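Local coordinates for protein FimX (Pseudomonas aeruginosa PAO1, PDB 3HV8), which is an EAL-domain protein that binds C2E in a pocket of its barrel-like EAL domain, the part in this model, at residues A[37-42]-A[259-264]. Residues are numbered along the deposited sequence; the frame is centred on the assembly and turned at random.
With C2E (9,9'-[(2R,3R,3aS,5S,7aR,9R,10R,10aS,12S,14aR)-3,5,10,12-tetrahydroxy-5,12-dioxidooctahydro-2H,7H-difuro[3,2-d:3',2'-j][1,3,7,9,2,8]tetraoxadiphosphacyclododecine-2,9-diyl]bis(2-amino-1,9-dihydro-6H-purin-6-one)), chain B.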
loop_
_atom_site.group_PDB
_atom_site.type_symbol
_atom_site.label_atom_id
_atom_site.label_comp_id
_atom_site.label_asym_id
_atom_site.label_seq_id
_atom_site.Cartn_x
_atom_site.Cartn_y
_atom_site.Cartn_z
ATOM N N PHE A 37 6.355 -1.282 -9.458
ATOM C CA PHE A 37 5.014 -1.839 -9.383
ATOM C C PHE A 37 5.110 -3.308 -9.072
ATOM O O PHE A 37 5.850 -4.033 -9.731
ATOM C CB PHE A 37 4.306 -1.614 -10.719
ATOM C CG PHE A 37 4.261 -0.169 -11.121
ATOM C CD1 PHE A 37 3.250 0.657 -10.662
ATOM C CD2 PHE A 37 5.250 0.369 -11.926
ATOM C CE1 PHE A 37 3.222 2.000 -10.996
ATOM C CE2 PHE A 37 5.228 1.710 -12.270
ATOM C CZ PHE A 37 4.208 2.523 -11.807
ATOM N N GLN A 38 4.393 -3.755 -8.048
ATOM C CA GLN A 38 4.382 -5.172 -7.710
ATOM C C GLN A 38 2.958 -5.693 -7.739
ATOM O O GLN A 38 2.108 -5.231 -6.979
ATOM C CB GLN A 38 5.029 -5.430 -6.344
ATOM C CG GLN A 38 5.092 -6.923 -6.023
ATOM C CD GLN A 38 5.811 -7.238 -4.739
ATOM O OE1 GLN A 38 5.952 -6.391 -3.851
ATOM N NE2 GLN A 38 6.287 -8.477 -4.625
ATOM N N PRO A 39 2.685 -6.673 -8.605
ATOM C CA PRO A 39 1.293 -7.102 -8.779
ATOM C C PRO A 39 0.733 -7.752 -7.525
ATOM O O PRO A 39 1.458 -8.397 -6.753
ATOM C CB PRO A 39 1.372 -8.113 -9.940
ATOM C CG PRO A 39 2.785 -8.612 -9.879
ATOM C CD PRO A 39 3.610 -7.402 -9.494
ATOM N N VAL A 40 -0.566 -7.540 -7.319
ATOM C CA VAL A 40 -1.328 -8.151 -6.242
ATOM C C VAL A 40 -2.342 -9.067 -6.925
ATOM O O VAL A 40 -3.145 -8.622 -7.745
ATOM C CB VAL A 40 -2.030 -7.065 -5.361
ATOM C CG1 VAL A 40 -2.882 -7.692 -4.282
ATOM C CG2 VAL A 40 -0.977 -6.130 -4.731
ATOM N N ILE A 41 -2.286 -10.349 -6.586
ATOM C CA ILE A 41 -2.991 -11.381 -7.338
ATOM C C ILE A 41 -4.289 -11.809 -6.638
ATOM O O ILE A 41 -4.274 -12.131 -5.451
ATOM C CB ILE A 41 -2.036 -12.593 -7.558
ATOM C CG1 ILE A 41 -1.075 -12.312 -8.724
ATOM C CG2 ILE A 41 -2.819 -13.849 -7.862
ATOM C CD1 ILE A 41 -0.046 -11.240 -8.448
ATOM N N SER A 42 -5.399 -11.804 -7.383
ATOM C CA SER A 42 -6.697 -12.285 -6.883
ATOM C C SER A 42 -6.738 -13.804 -6.910
ATOM O O SER A 42 -6.397 -14.414 -7.932
ATOM C CB SER A 42 -7.861 -11.744 -7.737
ATOM O OG SER A 42 -9.092 -12.389 -7.409
ATOM N N MET A 259 4.386 -2.344 -15.615
ATOM C CA MET A 259 3.173 -3.094 -15.325
ATOM C C MET A 259 2.856 -4.043 -16.475
ATOM O O MET A 259 2.009 -3.747 -17.320
ATOM C CB MET A 259 1.993 -2.150 -15.097
ATOM C CG MET A 259 2.030 -1.421 -13.753
ATOM S SD MET A 259 0.647 -0.265 -13.544
ATOM C CE MET A 259 1.255 1.155 -14.445
ATOM N N ASP A 260 3.539 -5.180 -16.514
ATOM C CA ASP A 260 3.272 -6.153 -17.575
ATOM C C ASP A 260 3.055 -7.571 -17.058
ATOM O O ASP A 260 3.341 -8.550 -17.745
ATOM C CB ASP A 260 4.328 -6.098 -18.698
ATOM C CG ASP A 260 5.749 -6.021 -18.180
ATOM O OD1 ASP A 260 5.982 -6.366 -17.006
ATOM O OD2 ASP A 260 6.643 -5.621 -18.957
ATOM N N TYR A 261 2.523 -7.671 -15.846
ATOM C CA TYR A 261 2.157 -8.955 -15.274
ATOM C C TYR A 261 0.960 -9.522 -16.025
ATOM O O TYR A 261 0.032 -8.795 -16.379
ATOM C CB TYR A 261 1.814 -8.815 -13.782
ATOM C CG TYR A 261 1.618 -10.130 -13.083
ATOM C CD1 TYR A 261 0.342 -10.610 -12.794
ATOM C CD2 TYR A 261 2.716 -10.919 -12.725
ATOM C CE1 TYR A 261 0.165 -11.819 -12.159
ATOM C CE2 TYR A 261 2.542 -12.132 -12.095
ATOM C CZ TYR A 261 1.271 -12.579 -11.817
ATOM O OH TYR A 261 1.091 -13.788 -11.187
ATOM N N ASP A 262 0.990 -10.829 -16.257
ATOM C CA ASP A 262 -0.115 -11.517 -16.895
ATOM C C ASP A 262 -1.099 -11.998 -15.833
ATOM O O ASP A 262 -0.918 -13.067 -15.254
ATOM C CB ASP A 262 0.421 -12.702 -17.705
ATOM C CG ASP A 262 -0.625 -13.310 -18.611
ATOM O OD1 ASP A 262 -1.760 -12.792 -18.638
ATOM O OD2 ASP A 262 -0.308 -14.309 -19.294
ATOM N N PHE A 263 -2.139 -11.205 -15.573
ATOM C CA PHE A 263 -3.135 -11.564 -14.562
ATOM C C PHE A 263 -4.084 -12.655 -15.061
ATOM O O PHE A 263 -4.660 -13.403 -14.269
ATOM C CB PHE A 263 -3.948 -10.336 -14.126
ATOM C CG PHE A 263 -3.151 -9.307 -13.363
ATOM C CD1 PHE A 263 -3.094 -9.334 -11.973
ATOM C CD2 PHE A 263 -2.481 -8.299 -14.034
ATOM C CE1 PHE A 263 -2.366 -8.387 -11.279
ATOM C CE2 PHE A 263 -1.752 -7.347 -13.343
ATOM C CZ PHE A 263 -1.698 -7.394 -11.965
ATOM N N SER A 264 -4.245 -12.739 -16.378
ATOM C CA SER A 264 -5.166 -13.700 -16.974
ATOM C C SER A 264 -4.780 -15.128 -16.608
ATOM O O SER A 264 -3.709 -15.605 -16.980
ATOM C CB SER A 264 -5.199 -13.543 -18.497
ATOM O OG SER A 264 -4.051 -14.113 -19.097
HETATM P P1 C2E B . 6.085 -2.331 3.055
HETATM O O2P C2E B . 4.626 -2.754 3.549
HETATM O O1P C2E B . 7.041 -3.081 3.895
HETATM O "O5'" C2E B . 6.441 -2.792 1.571
HETATM C "C5'" C2E B . 6.863 -4.157 1.383
HETATM C "C4'" C2E B . 8.396 -4.331 1.337
HETATM O "O4'" C2E B . 8.694 -5.723 1.069
HETATM C "C3'" C2E B . 8.860 -3.571 0.101
HETATM O "O3'" C2E B . 10.136 -2.969 0.367
HETATM C "C2'" C2E B . 8.918 -4.645 -1.011
HETATM O "O2'" C2E B . 9.882 -4.377 -2.011
HETATM C "C1'" C2E B . 9.318 -5.876 -0.197
HETATM N N9 C2E B . 8.905 -7.149 -0.770
HETATM C C8 C2E B . 7.949 -7.359 -1.735
HETATM N N7 C2E B . 7.729 -8.648 -1.862
HETATM C C5 C2E B . 8.551 -9.317 -1.001
HETATM C C6 C2E B . 8.755 -10.686 -0.716
HETATM O O6 C2E B . 8.101 -11.586 -1.246
HETATM N N1 C2E B . 9.689 -10.976 0.201
HETATM C C2 C2E B . 10.411 -10.009 0.829
HETATM N N2 C2E B . 11.345 -10.385 1.760
HETATM N N3 C2E B . 10.231 -8.734 0.574
HETATM C C4 C2E B . 9.312 -8.368 -0.321
HETATM P P11 C2E B . 10.331 -1.441 -0.098
HETATM O O21 C2E B . 11.816 -1.032 0.226
HETATM O O11 C2E B . 9.915 -1.255 -1.503
HETATM O O5A C2E B . 9.308 -0.623 0.796
HETATM C C5A C2E B . 9.479 -0.620 2.220
HETATM C C4A C2E B . 8.502 0.353 2.876
HETATM O O4A C2E B . 8.757 1.679 2.389
HETATM C C3A C2E B . 7.029 0.094 2.554
HETATM O O3A C2E B . 6.427 -0.839 3.444
HETATM C C2A C2E B . 6.428 1.469 2.852
HETATM O O2A C2E B . 6.321 1.670 4.272
HETATM C C1A C2E B . 7.545 2.404 2.372
HETATM N N91 C2E B . 7.259 2.810 1.001
HETATM C C81 C2E B . 7.631 2.203 -0.165
HETATM N N71 C2E B . 7.167 2.904 -1.163
HETATM C C51 C2E B . 6.542 4.024 -0.692
HETATM C C61 C2E B . 5.900 5.141 -1.264
HETATM O O61 C2E B . 5.690 5.254 -2.478
HETATM N N11 C2E B . 5.418 6.062 -0.388
HETATM C C21 C2E B . 5.542 5.940 0.969
HETATM N N21 C2E B . 4.990 6.891 1.780
HETATM N N31 C2E B . 6.110 4.898 1.517
HETATM C C41 C2E B . 6.619 3.962 0.707
#
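Met259 lies over one face of the Phe37 ring, its CG 4.1 Å from the ring centroid and 28° off the normal, a CH-pi contact. Its sulfur covers the same ring as a Met-aromatic contact, SD standing 4.4 Å from the Phe37 centroid. The bend at chi3 carries CE on toward the CE1-CZ rim, 4.0 Å above the ring plane, so CG, SD and CE all follow its surface.

One step on, Pro39 CG sits over a face of Tyr261, 4.0 Å from the ring centroid, while CB of the same proline comes 3.7 Å from Phe263 CZ. Pro39 thus touches both rings, which are themselves set across each other, with Tyr261 CD1 above the centre of the Phe263 face. With its CG anti to the backbone N (chi1 -172°), Tyr261 sets its ring against Pro39 CG and brings its phenol end to Ile41, whose CG1 lies 3.6 Å from Tyr261 OH. The Phe263 ring turns its edge to the strand, CE1 lying 3.6 Å from Val40 O.

The two segments run nearly parallel, in the same direction, yet no hydrogen bond joins them. Strand 33-42 bonds instead to strands 49-58 and 246-247. Tyr51 of strand 49-58 also meets residues 259-264: its OH is hydrogen-bonded to Tyr261 N and its ring meets Phe263 edge-to-face. Gln38 points away from the tail, and its NE2 donates to C2E N7 over 3.1 Å at 161° and also bonds Gln253 O. Residues 259-264 therefore pack on a barrel strand through mainly apolar contacts, and the fit rests on shape and dispersion over 321 Å² of buried surface.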